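PDB 5JM8: aerobactin synthase IucA, which probably catalyses, as an ATP-dependent NIS synthetase, the joining of citrate to acetylated hydroxylysine, a step in building the siderophore aerobactin. Local coordinates for residues A190-H195 / R299-A304; S273-K278 / F346-N351; T321-Q326 / E350-D355; M325-W330 / Y445-G450. One frame throughout, in Å; residues are numbered along the deposited sequence.

Contact 1: A190-H195 / R299-A304; sequences AGESLH and RGMRLA
E192 OE2 forms a salt bridge with R305, one residue past 299-304 on the same helix, while the methyl CE of M301 lies in van der Waals contact with that oxygen at 3.9 Å. The other oxygen, OE1, takes a weak hydrogen bond from the indole NE1 of W330, so both ends of the carboxylate have a partner. With CG trans to the backbone nitrogen (chi1 -164°) and the chain straight beyond it, E192 reaches out from the strand toward the helix. Its aliphatic part also serves the contact, because CG lies 3.8 Å from M301 CE. A glutamate suits this border position, greasy along its stem and charged at its tip.

M301 folds back on itself through two bends, chi2 -60° and chi3 -58°, which brings its methyl up beneath the strand. There CE meets the side chain of E192, comes within 4.2 Å of S193 N and touches L194 CG at 3.9 Å. The flexible, unbranched thioether adapts to these three neighbours at once. L194 runs antiparallel to M301, and its CD1 closes on the methyl CB of A304 at 3.5 Å. The short side chain of alanine on the facing turn of the helix lets this leucine branch come close. S193 points its CB away, and its OG hydrogen-bonds with L196 O and R201 NH1.

E192 and L194 on one side of the chain, and M301 and A304 a helical turn apart, make a strand-on-helix layer: helix 294-306 packs against strand 189-193, which pairs with 329-334 in the antiparallel sheet of the IucA/IucC fold.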
# COMPACT_ATOMS: atom_id res chain seq x y z
N ALA A 190 26.22 -6.93 -28.77
CA ALA A 190 25.40 -7.67 -29.72
C ALA A 190 24.06 -7.98 -29.08
O ALA A 190 24.00 -8.42 -27.93
CB ALA A 190 26.09 -8.95 -30.15
N GLY A 191 22.97 -7.75 -29.81
CA GLY A 191 21.65 -8.02 -29.27
C GLY A 191 20.54 -7.78 -30.27
O GLY A 191 20.77 -7.58 -31.46
N GLU A 192 19.31 -7.80 -29.76
CA GLU A 192 18.12 -7.66 -30.59
C GLU A 192 16.94 -7.33 -29.68
O GLU A 192 16.93 -7.71 -28.52
CB GLU A 192 17.88 -8.94 -31.38
CG GLU A 192 16.92 -8.80 -32.55
CD GLU A 192 16.74 -10.10 -33.30
OE1 GLU A 192 17.43 -11.09 -32.98
OE2 GLU A 192 15.89 -10.14 -34.22
N SER A 193 15.96 -6.60 -30.21
CA SER A 193 14.77 -6.27 -29.43
C SER A 193 13.59 -5.89 -30.31
O SER A 193 13.76 -5.43 -31.44
CB SER A 193 15.08 -5.12 -28.46
OG SER A 193 13.96 -4.81 -27.67
N LEU A 194 12.38 -6.08 -29.78
CA LEU A 194 11.15 -5.69 -30.45
C LEU A 194 10.56 -4.43 -29.82
O LEU A 194 10.89 -4.10 -28.68
CB LEU A 194 10.12 -6.82 -30.40
CG LEU A 194 10.45 -8.09 -31.18
CD1 LEU A 194 9.35 -9.13 -31.00
CD2 LEU A 194 10.65 -7.80 -32.66
N HIS A 195 9.71 -3.74 -30.57
CA HIS A 195 9.02 -2.54 -30.09
C HIS A 195 10.01 -1.40 -29.87
O HIS A 195 9.87 -0.32 -30.45
CB HIS A 195 8.25 -2.85 -28.81
CG HIS A 195 7.49 -4.14 -28.87
ND1 HIS A 195 6.51 -4.39 -29.81
CD2 HIS A 195 7.58 -5.26 -28.12
CE1 HIS A 195 6.02 -5.60 -29.62
NE2 HIS A 195 6.65 -6.15 -28.60
N ARG A 299 14.91 -18.31 -30.22
CA ARG A 299 13.62 -18.97 -30.06
C ARG A 299 12.60 -18.03 -29.43
O ARG A 299 11.43 -18.02 -29.80
CB ARG A 299 13.74 -20.23 -29.21
CG ARG A 299 14.53 -21.35 -29.85
CD ARG A 299 14.53 -22.57 -28.95
NE ARG A 299 15.24 -23.70 -29.53
CZ ARG A 299 15.48 -24.84 -28.89
NH1 ARG A 299 15.08 -24.99 -27.64
NH2 ARG A 299 16.13 -25.82 -29.50
N GLY A 300 13.06 -17.26 -28.44
CA GLY A 300 12.21 -16.30 -27.77
C GLY A 300 11.80 -15.20 -28.71
O GLY A 300 10.63 -14.79 -28.73
N MET A 301 12.75 -14.71 -29.49
CA MET A 301 12.49 -13.69 -30.49
C MET A 301 11.49 -14.22 -31.52
O MET A 301 10.55 -13.53 -31.90
CB MET A 301 13.78 -13.26 -31.20
CG MET A 301 14.80 -12.59 -30.29
SD MET A 301 14.21 -11.07 -29.52
CE MET A 301 13.78 -10.08 -30.94
N ARG A 302 11.72 -15.45 -31.96
CA ARG A 302 10.88 -16.11 -32.95
C ARG A 302 9.43 -16.16 -32.49
O ARG A 302 8.51 -15.83 -33.24
CB ARG A 302 11.40 -17.52 -33.23
CG ARG A 302 10.59 -18.31 -34.24
CD ARG A 302 11.29 -19.60 -34.63
NE ARG A 302 12.62 -19.35 -35.17
CZ ARG A 302 13.76 -19.75 -34.61
NH1 ARG A 302 13.77 -20.45 -33.48
NH2 ARG A 302 14.91 -19.45 -35.20
N LEU A 303 9.23 -16.57 -31.24
CA LEU A 303 7.90 -16.64 -30.66
C LEU A 303 7.32 -15.25 -30.46
O LEU A 303 6.11 -15.04 -30.61
CB LEU A 303 7.94 -17.40 -29.33
CG LEU A 303 6.61 -17.65 -28.62
CD1 LEU A 303 5.67 -18.50 -29.47
CD2 LEU A 303 6.84 -18.31 -27.27
N ALA A 304 8.18 -14.29 -30.12
CA ALA A 304 7.74 -12.92 -29.87
C ALA A 304 7.28 -12.24 -31.16
O ALA A 304 6.27 -11.53 -31.16
CB ALA A 304 8.86 -12.12 -29.23

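Contact 2: S273-K278 / F346-N351; sequences SRDMIK and FALREN. With ATP (adenosine-5'-triphosphate), chain I.
K278 and R349, crossing at a slant, both reach the triphosphate of ATP from neighbouring strands of an antiparallel sheet. K278 NZ donates to ATP O2B at 2.6 Å and also to O3G, though that second bond is modelled doubtfully short. The R349 guanidinium holds the gamma phosphate by two nitrogens, NH2 giving a hydrogen bond to ATP O3G at 2.9 Å and NH1 a longer one to O1G, which lies at the edge of the group. Long basic chains suit this place, as they carry charge from the sheet to the phosphates. K278 is fully extended, its CD 3.4 Å from R349 NH2, whereas R349 bends at chi3 (-65°) to turn its head toward the ligand.

In the next shell carboxylates pair with these bases: E327 with R349 and D447 with K278. Behind them, strands 275-278 and 346-350 pair through M276 with R349 and K278 with A347, all four side chains on the ATP face. On the reverse face I277 CD1 sits over the ring of F346, a CH-pi contact 3.8 Å from the centroid, with L348 alongside.

Beyond the strand end, N351 secures the loop before D275. Its CG is trans to the backbone N (chi1 -176°), and ND2 donates to S273 O at 2.7 Å, the carbonyl oxygen lying only 7° out of the amide plane.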
# COMPACT_ATOMS: atom_id res chain seq x y z
N SER A 273 10.47 -3.69 -11.95
CA SER A 273 11.03 -3.75 -13.29
C SER A 273 10.02 -4.26 -14.31
O SER A 273 9.39 -5.30 -14.11
CB SER A 273 12.27 -4.64 -13.32
OG SER A 273 12.73 -4.81 -14.65
N ARG A 274 9.87 -3.51 -15.40
CA ARG A 274 9.00 -3.89 -16.49
C ARG A 274 9.46 -5.20 -17.12
O ARG A 274 8.68 -5.91 -17.76
CB ARG A 274 8.95 -2.77 -17.53
CG ARG A 274 7.92 -2.95 -18.62
CD ARG A 274 7.78 -1.67 -19.43
NE ARG A 274 7.34 -0.55 -18.60
CZ ARG A 274 6.07 -0.29 -18.31
NH1 ARG A 274 5.10 -1.08 -18.77
NH2 ARG A 274 5.76 0.75 -17.55
N ASP A 275 10.75 -5.50 -16.94
CA ASP A 275 11.35 -6.70 -17.51
C ASP A 275 11.99 -7.57 -16.44
O ASP A 275 12.60 -7.08 -15.49
CB ASP A 275 12.41 -6.32 -18.54
CG ASP A 275 11.82 -5.71 -19.80
OD1 ASP A 275 10.75 -6.18 -20.23
OD2 ASP A 275 12.42 -4.77 -20.34
N MET A 276 11.85 -8.88 -16.60
CA MET A 276 12.68 -9.84 -15.90
C MET A 276 13.92 -10.06 -16.75
O MET A 276 13.95 -9.70 -17.92
CB MET A 276 11.94 -11.16 -15.66
CG MET A 276 10.71 -11.05 -14.79
SD MET A 276 10.06 -12.68 -14.39
CE MET A 276 8.46 -12.26 -13.69
N ILE A 277 14.95 -10.67 -16.16
CA ILE A 277 16.17 -10.95 -16.91
C ILE A 277 16.65 -12.37 -16.64
O ILE A 277 16.67 -12.84 -15.50
CB ILE A 277 17.27 -9.92 -16.57
CG1 ILE A 277 18.47 -10.09 -17.50
CG2 ILE A 277 17.67 -10.02 -15.10
CD1 ILE A 277 19.32 -8.84 -17.61
N LYS A 278 17.00 -13.07 -17.72
CA LYS A 278 17.44 -14.46 -17.66
C LYS A 278 18.87 -14.57 -18.19
O LYS A 278 19.10 -14.48 -19.39
CB LYS A 278 16.50 -15.34 -18.48
CG LYS A 278 16.90 -16.80 -18.55
CD LYS A 278 15.84 -17.62 -19.28
CE LYS A 278 16.24 -19.07 -19.41
NZ LYS A 278 15.16 -19.89 -20.01
N PHE A 346 22.21 -12.55 -21.97
CA PHE A 346 20.99 -12.57 -21.18
C PHE A 346 19.81 -12.31 -22.11
O PHE A 346 19.99 -11.79 -23.22
CB PHE A 346 21.02 -11.53 -20.06
CG PHE A 346 21.06 -10.11 -20.54
CD1 PHE A 346 19.90 -9.47 -20.95
CD2 PHE A 346 22.25 -9.41 -20.57
CE1 PHE A 346 19.94 -8.16 -21.40
CE2 PHE A 346 22.29 -8.10 -21.01
CZ PHE A 346 21.13 -7.47 -21.42
N ALA A 347 18.62 -12.67 -21.66
CA ALA A 347 17.40 -12.37 -22.38
C ALA A 347 16.44 -11.62 -21.47
O ALA A 347 16.43 -11.83 -20.26
CB ALA A 347 16.76 -13.64 -22.90
N LEU A 348 15.65 -10.73 -22.06
CA LEU A 348 14.70 -9.93 -21.30
C LEU A 348 13.30 -10.48 -21.44
O LEU A 348 12.78 -10.64 -22.55
CB LEU A 348 14.74 -8.47 -21.76
CG LEU A 348 16.05 -7.73 -21.48
CD1 LEU A 348 16.02 -6.36 -22.14
CD2 LEU A 348 16.32 -7.60 -19.99
N ARG A 349 12.68 -10.77 -20.30
CA ARG A 349 11.37 -11.40 -20.24
C ARG A 349 10.32 -10.41 -19.73
O ARG A 349 10.56 -9.69 -18.76
CB ARG A 349 11.43 -12.64 -19.35
CG ARG A 349 10.10 -13.30 -19.04
CD ARG A 349 10.30 -14.51 -18.16
NE ARG A 349 11.06 -15.55 -18.84
CZ ARG A 349 11.80 -16.47 -18.23
NH1 ARG A 349 11.91 -16.49 -16.90
NH2 ARG A 349 12.46 -17.37 -18.94
N GLU A 350 9.17 -10.37 -20.39
CA GLU A 350 8.08 -9.48 -19.99
C GLU A 350 7.62 -9.76 -18.57
O GLU A 350 7.28 -10.89 -18.23
CB GLU A 350 6.89 -9.63 -20.94
CG GLU A 350 7.07 -8.98 -22.29
CD GLU A 350 5.84 -9.11 -23.17
OE1 GLU A 350 4.99 -9.97 -22.87
OE2 GLU A 350 5.73 -8.34 -24.15
N ASN A 351 7.62 -8.72 -17.74
CA ASN A 351 7.09 -8.83 -16.39
C ASN A 351 5.62 -8.43 -16.35
O ASN A 351 5.28 -7.29 -16.03
CB ASN A 351 7.89 -7.98 -15.41
CG ASN A 351 7.42 -8.15 -13.98
OD1 ASN A 351 6.79 -9.15 -13.64
ND2 ASN A 351 7.74 -7.18 -13.13
PG ATP I . 13.37 -20.13 -16.71
O1G ATP I . 13.85 -18.95 -15.90
O2G ATP I . 11.97 -20.57 -16.36
O3G ATP I . 13.59 -19.98 -18.19
PB ATP I . 15.04 -22.47 -17.11
O1B ATP I . 16.34 -22.81 -16.43
O2B ATP I . 15.05 -22.05 -18.57
O3B ATP I . 14.28 -21.37 -16.20
PA ATP I . 14.38 -25.25 -17.26
O1A ATP I . 15.48 -25.29 -18.29
O2A ATP I . 13.07 -25.95 -17.54
O3A ATP I . 14.03 -23.72 -16.93
O5' ATP I . 14.91 -25.80 -15.85
C5' ATP I . 14.00 -25.81 -14.75
C4' ATP I . 14.71 -25.60 -13.42
O4' ATP I . 13.74 -25.69 -12.38
C3' ATP I . 15.78 -26.65 -13.14
O3' ATP I . 17.00 -26.00 -12.75
C2' ATP I . 15.23 -27.50 -12.01
O2' ATP I . 16.23 -27.79 -11.03
C1' ATP I . 14.12 -26.67 -11.41
N9 ATP I . 12.94 -27.49 -11.06
C8 ATP I . 12.43 -27.60 -9.82
N7 ATP I . 11.36 -28.42 -9.81
C5 ATP I . 11.17 -28.85 -11.07
C6 ATP I . 10.20 -29.74 -11.75
N6 ATP I . 9.22 -30.33 -11.03
N1 ATP I . 10.35 -29.93 -13.08
C2 ATP I . 11.33 -29.34 -13.78
N3 ATP I . 12.24 -28.52 -13.22
C4 ATP I . 12.21 -28.24 -11.89

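Contact 3: T321-Q326 / E350-D355; sequences TFRVMQ and ENLLVD
L352 lays its CD1 over the face of the R323 guanidinium, 4.2 Å above the plane and centred on it. Its other methyl, CD2, approaches R323 NH2 at 3.8 Å. Two bends in the arginine chain, at chi2 (-59°) and chi3, fold the guanidinium back over L352 CD1, which also touches R323 CB. An arginine suits this edge of the fold, since its flat, weakly hydrated face can lie against a methyl; R389 of the third subunit lies close by, a neighbour of like charge.

L352 CD1 also meets M325 CG at 3.8 Å, the two side chains running antiparallel. M325 then runs on, extended, along the carbonyl of E350, whose O is 3.5 Å from M325 CG.

Here two sheets come together: strand 322-324 is an outer strand of the mixed sheet and runs parallel to 440-445, whereas 345-350 belongs to the antiparallel sheet. Between the two segments the backbone bond is E350 N to Q326 O at 3.1 Å, made from the loop after strand 322-324. Beside it the side chains of Q326 and E350 run alongside in a common direction, amide and carboxylate planes 84° apart, and E350 OE1 rests 3.7 Å from Q326 CB.

Past E350 the chain reverses in a type I turn from N351 to V354, closed by V354 N donating to N351 O at 3.1 Å. N351 OD1 adds a weak bond from L353 N.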
# COMPACT_ATOMS: atom_id res chain seq x y z
N THR A 321 -7.47 -15.33 -20.64
CA THR A 321 -6.81 -15.50 -19.35
C THR A 321 -5.46 -16.20 -19.49
O THR A 321 -4.73 -16.34 -18.51
CB THR A 321 -7.68 -16.32 -18.39
OG1 THR A 321 -7.93 -17.61 -18.95
CG2 THR A 321 -9.00 -15.61 -18.13
N PHE A 322 -5.14 -16.62 -20.71
CA PHE A 322 -3.86 -17.26 -20.99
C PHE A 322 -2.85 -16.25 -21.53
O PHE A 322 -3.12 -15.55 -22.50
CB PHE A 322 -4.04 -18.40 -22.00
CG PHE A 322 -2.75 -18.91 -22.58
CD1 PHE A 322 -1.76 -19.42 -21.77
CD2 PHE A 322 -2.53 -18.88 -23.95
CE1 PHE A 322 -0.57 -19.89 -22.30
CE2 PHE A 322 -1.35 -19.35 -24.49
CZ PHE A 322 -0.37 -19.86 -23.66
N ARG A 323 -1.69 -16.17 -20.88
CA ARG A 323 -0.60 -15.31 -21.35
C ARG A 323 0.68 -16.11 -21.53
O ARG A 323 0.90 -17.12 -20.86
CB ARG A 323 -0.33 -14.16 -20.37
CG ARG A 323 -1.50 -13.21 -20.13
CD ARG A 323 -2.00 -12.54 -21.41
NE ARG A 323 -1.00 -11.67 -22.04
CZ ARG A 323 -0.78 -10.41 -21.69
NH1 ARG A 323 -1.45 -9.85 -20.70
NH2 ARG A 323 0.14 -9.69 -22.33
N VAL A 324 1.52 -15.65 -22.45
CA VAL A 324 2.91 -16.09 -22.53
C VAL A 324 3.80 -14.90 -22.21
O VAL A 324 3.60 -13.81 -22.75
CB VAL A 324 3.25 -16.66 -23.93
CG1 VAL A 324 4.73 -17.00 -24.04
CG2 VAL A 324 2.41 -17.90 -24.22
N MET A 325 4.76 -15.09 -21.31
CA MET A 325 5.76 -14.06 -21.02
C MET A 325 6.80 -14.04 -22.13
O MET A 325 7.72 -14.86 -22.15
CB MET A 325 6.43 -14.31 -19.67
CG MET A 325 5.59 -13.89 -18.48
SD MET A 325 6.36 -14.35 -16.91
CE MET A 325 5.35 -13.43 -15.75
N GLN A 326 6.64 -13.10 -23.06
CA GLN A 326 7.49 -13.03 -24.24
C GLN A 326 8.90 -12.58 -23.92
O GLN A 326 9.10 -11.57 -23.24
CB GLN A 326 6.88 -12.09 -25.28
CG GLN A 326 5.52 -12.52 -25.80
CD GLN A 326 5.57 -13.83 -26.56
OE1 GLN A 326 6.64 -14.28 -26.99
NE2 GLN A 326 4.42 -14.47 -26.73
N GLU A 350 9.17 -10.37 -20.39
CA GLU A 350 8.08 -9.48 -19.99
C GLU A 350 7.62 -9.76 -18.57
O GLU A 350 7.28 -10.89 -18.23
CB GLU A 350 6.89 -9.63 -20.94
CG GLU A 350 7.07 -8.98 -22.29
CD GLU A 350 5.84 -9.11 -23.17
OE1 GLU A 350 4.99 -9.97 -22.87
OE2 GLU A 350 5.73 -8.34 -24.15
N ASN A 351 7.62 -8.72 -17.74
CA ASN A 351 7.09 -8.83 -16.39
C ASN A 351 5.62 -8.43 -16.35
O ASN A 351 5.28 -7.29 -16.03
CB ASN A 351 7.89 -7.98 -15.41
CG ASN A 351 7.42 -8.15 -13.98
OD1 ASN A 351 6.79 -9.15 -13.64
ND2 ASN A 351 7.74 -7.18 -13.13
N LEU A 352 4.75 -9.38 -16.68
CA LEU A 352 3.32 -9.12 -16.76
C LEU A 352 2.69 -8.97 -15.37
O LEU A 352 1.47 -8.81 -15.25
CB LEU A 352 2.63 -10.25 -17.53
CG LEU A 352 3.20 -10.52 -18.94
CD1 LEU A 352 2.60 -11.78 -19.54
CD2 LEU A 352 2.95 -9.33 -19.85
N LEU A 353 3.52 -9.01 -14.33
CA LEU A 353 3.08 -8.82 -12.95
C LEU A 353 3.54 -7.48 -12.38
O LEU A 353 3.37 -7.22 -11.19
CB LEU A 353 3.60 -9.95 -12.07
CG LEU A 353 3.10 -11.35 -12.43
CD1 LEU A 353 3.86 -12.38 -11.62
CD2 LEU A 353 1.61 -11.46 -12.17
N VAL A 354 4.11 -6.63 -13.23
CA VAL A 354 4.66 -5.35 -12.79
C VAL A 354 3.56 -4.46 -12.23
O VAL A 354 3.79 -3.67 -11.31
CB VAL A 354 5.41 -4.61 -13.93
CG1 VAL A 354 4.45 -4.26 -15.07
CG2 VAL A 354 6.11 -3.36 -13.40
N ASP A 355 2.36 -4.59 -12.79
CA ASP A 355 1.25 -3.73 -12.42
C ASP A 355 0.38 -4.32 -11.30
O ASP A 355 -0.50 -3.64 -10.77
CB ASP A 355 0.39 -3.43 -13.65
CG ASP A 355 1.11 -2.56 -14.67
OD1 ASP A 355 1.94 -1.72 -14.26
OD2 ASP A 355 0.86 -2.72 -15.88

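Contact 4: M325-W330 / Y445-G450; sequences MQEDGW and YRDCQG. With ATP (adenosine-5'-triphosphate), chain I.
The magnesium-ATP site includes the loop 445-450, and E327 secures that loop from 325-330 by taking a hydrogen bond from C448 N on its OE2. The bond is 2.9 Å long and almost straight (177°), yet the N-H comes from above the carboxylate plane, 55° out of it. The same OE2 is shared with R349, so one carboxylate oxygen links the loop to an arginine that holds the gamma phosphate. A glutamate fits here because its chain, extended beyond CG, carries the carboxylate across to the loop backbone. C448 packs beneath it: SG lies 3.7 Å from E327 CG and 3.4 Å from M325 O, a small polarisable group in touch with the facing segment at two points.

Where strand 322-324 runs parallel to 440-445, the pairing extends one step further, M325 N donating to Y445 O at 3.0 Å with an N-H...O angle of 179°.

Next comes D447, a magnesium ligand together with Q429 and N430, which turns its CB away from 325-330. Its OD1, the oxygen that also faces K278, accepts from Q449 N at 3.2 Å, making an Asx turn that helps orient the carboxylate. R446 also faces the nucleotide, NE 3.6 Å from ATP O2G; Q429 O and E142 hold its two terminal nitrogens.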
# COMPACT_ATOMS: atom_id res chain seq x y z
N MET A 325 4.76 -15.09 -21.31
CA MET A 325 5.76 -14.06 -21.02
C MET A 325 6.80 -14.04 -22.13
O MET A 325 7.72 -14.86 -22.15
CB MET A 325 6.43 -14.31 -19.67
CG MET A 325 5.59 -13.89 -18.48
SD MET A 325 6.36 -14.35 -16.91
CE MET A 325 5.35 -13.43 -15.75
N GLN A 326 6.64 -13.10 -23.06
CA GLN A 326 7.49 -13.03 -24.24
C GLN A 326 8.90 -12.58 -23.92
O GLN A 326 9.10 -11.57 -23.24
CB GLN A 326 6.88 -12.09 -25.28
CG GLN A 326 5.52 -12.52 -25.80
CD GLN A 326 5.57 -13.83 -26.56
OE1 GLN A 326 6.64 -14.28 -26.99
NE2 GLN A 326 4.42 -14.47 -26.73
N GLU A 327 9.87 -13.34 -24.42
CA GLU A 327 11.27 -12.96 -24.33
C GLU A 327 11.67 -12.25 -25.62
O GLU A 327 12.37 -12.82 -26.47
CB GLU A 327 12.13 -14.20 -24.08
CG GLU A 327 11.74 -14.96 -22.83
CD GLU A 327 12.41 -16.32 -22.73
OE1 GLU A 327 13.40 -16.56 -23.45
OE2 GLU A 327 11.93 -17.16 -21.93
N ASP A 328 11.23 -11.01 -25.76
CA ASP A 328 11.32 -10.28 -27.02
C ASP A 328 12.57 -9.40 -27.10
O ASP A 328 12.60 -8.42 -27.84
CB ASP A 328 10.08 -9.41 -27.22
CG ASP A 328 9.83 -8.45 -26.07
OD1 ASP A 328 10.74 -8.25 -25.24
OD2 ASP A 328 8.71 -7.90 -25.98
N GLY A 329 13.60 -9.76 -26.34
CA GLY A 329 14.85 -9.01 -26.36
C GLY A 329 15.98 -9.78 -25.72
O GLY A 329 15.78 -10.54 -24.77
N TRP A 330 17.19 -9.58 -26.24
CA TRP A 330 18.38 -10.22 -25.69
C TRP A 330 19.61 -9.42 -26.06
O TRP A 330 19.61 -8.65 -27.02
CB TRP A 330 18.52 -11.66 -26.19
CG TRP A 330 18.76 -11.77 -27.66
CD1 TRP A 330 17.83 -11.95 -28.64
CD2 TRP A 330 20.03 -11.73 -28.33
NE1 TRP A 330 18.43 -12.01 -29.87
CE2 TRP A 330 19.78 -11.88 -29.71
CE3 TRP A 330 21.35 -11.58 -27.90
CZ2 TRP A 330 20.80 -11.89 -30.66
CZ3 TRP A 330 22.36 -11.58 -28.84
CH2 TRP A 330 22.09 -11.73 -30.20
N TYR A 445 2.41 -18.66 -19.00
CA TYR A 445 3.50 -19.56 -19.36
C TYR A 445 4.83 -18.81 -19.42
O TYR A 445 4.89 -17.67 -19.88
CB TYR A 445 3.24 -20.24 -20.70
CG TYR A 445 4.39 -21.10 -21.16
CD1 TYR A 445 4.49 -22.43 -20.76
CD2 TYR A 445 5.39 -20.59 -21.98
CE1 TYR A 445 5.55 -23.22 -21.17
CE2 TYR A 445 6.44 -21.37 -22.40
CZ TYR A 445 6.52 -22.68 -21.99
OH TYR A 445 7.58 -23.46 -22.41
N ARG A 446 5.88 -19.48 -18.96
CA ARG A 446 7.22 -18.92 -18.89
C ARG A 446 8.23 -19.88 -19.51
O ARG A 446 7.98 -21.08 -19.57
CB ARG A 446 7.57 -18.63 -17.43
CG ARG A 446 9.05 -18.42 -17.17
CD ARG A 446 9.28 -18.11 -15.72
NE ARG A 446 9.00 -19.26 -14.85
CZ ARG A 446 8.79 -19.16 -13.55
NH1 ARG A 446 8.81 -17.97 -12.96
NH2 ARG A 446 8.54 -20.24 -12.83
N ASP A 447 9.35 -19.33 -19.98
CA ASP A 447 10.44 -20.08 -20.60
C ASP A 447 10.12 -20.42 -22.05
O ASP A 447 9.56 -21.47 -22.36
CB ASP A 447 10.75 -21.36 -19.82
CG ASP A 447 12.09 -21.97 -20.19
OD1 ASP A 447 12.72 -21.50 -21.17
OD2 ASP A 447 12.53 -22.92 -19.51
N CYS A 448 10.50 -19.51 -22.95
CA CYS A 448 10.24 -19.67 -24.37
C CYS A 448 11.26 -20.59 -25.03
O CYS A 448 11.13 -20.92 -26.21
CB CYS A 448 10.23 -18.30 -25.04
SG CYS A 448 9.12 -17.13 -24.24
N GLN A 449 12.27 -20.99 -24.27
CA GLN A 449 13.25 -21.96 -24.75
C GLN A 449 12.57 -23.31 -25.00
O GLN A 449 13.10 -24.15 -25.73
CB GLN A 449 14.38 -22.11 -23.73
CG GLN A 449 15.54 -22.98 -24.20
CD GLN A 449 16.67 -23.02 -23.19
OE1 GLN A 449 16.66 -22.30 -22.19
NE2 GLN A 449 17.66 -23.88 -23.44
N GLY A 450 11.41 -23.50 -24.39
CA GLY A 450 10.64 -24.72 -24.54
C GLY A 450 9.50 -24.58 -25.53
O GLY A 450 8.51 -25.31 -25.46
PG ATP I . 13.37 -20.13 -16.71
O1G ATP I . 13.85 -18.95 -15.90
O2G ATP I . 11.97 -20.57 -16.36
O3G ATP I . 13.59 -19.98 -18.19
PB ATP I . 15.04 -22.47 -17.11
O1B ATP I . 16.34 -22.81 -16.43
O2B ATP I . 15.05 -22.05 -18.57
O3B ATP I . 14.28 -21.37 -16.20
PA ATP I . 14.38 -25.25 -17.26
O1A ATP I . 15.48 -25.29 -18.29
O2A ATP I . 13.07 -25.95 -17.54
O3A ATP I . 14.03 -23.72 -16.93
O5' ATP I . 14.91 -25.80 -15.85
C5' ATP I . 14.00 -25.81 -14.75
C4' ATP I . 14.71 -25.60 -13.42
O4' ATP I . 13.74 -25.69 -12.38
C3' ATP I . 15.78 -26.65 -13.14
O3' ATP I . 17.00 -26.00 -12.75
C2' ATP I . 15.23 -27.50 -12.01
O2' ATP I . 16.23 -27.79 -11.03
C1' ATP I . 14.12 -26.67 -11.41
N9 ATP I . 12.94 -27.49 -11.06
C8 ATP I . 12.43 -27.60 -9.82
N7 ATP I . 11.36 -28.42 -9.81
C5 ATP I . 11.17 -28.85 -11.07
C6 ATP I . 10.20 -29.74 -11.75
N6 ATP I . 9.22 -30.33 -11.03
N1 ATP I . 10.35 -29.93 -13.08
C2 ATP I . 11.33 -29.34 -13.78
N3 ATP I . 12.24 -28.52 -13.22
C4 ATP I . 12.21 -28.24 -11.89

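Contacts 2 and 4 are the buried pair, and both touch ATP; contacts 1 and 3 are only partly buried and lie farther from the phosphates. Strand 329-334 connects three of them, pairing with 189-193 of contact 1 on one side and with 345-350 of contact 2 on the other, while contact 4 begins in the loop that leads into it. Contact 3 shares M325 and Q326 with contact 4, and E350 and N351 with contact 2. The chemistry shifts accordingly: mostly apolar strand-on-helix packing edged by a charged glutamate in contact 1, continuous backbone pairing with basic heads in contact 2, one backbone bond with mixed packing in contact 3, and carboxylate-centred bonding in contact 4.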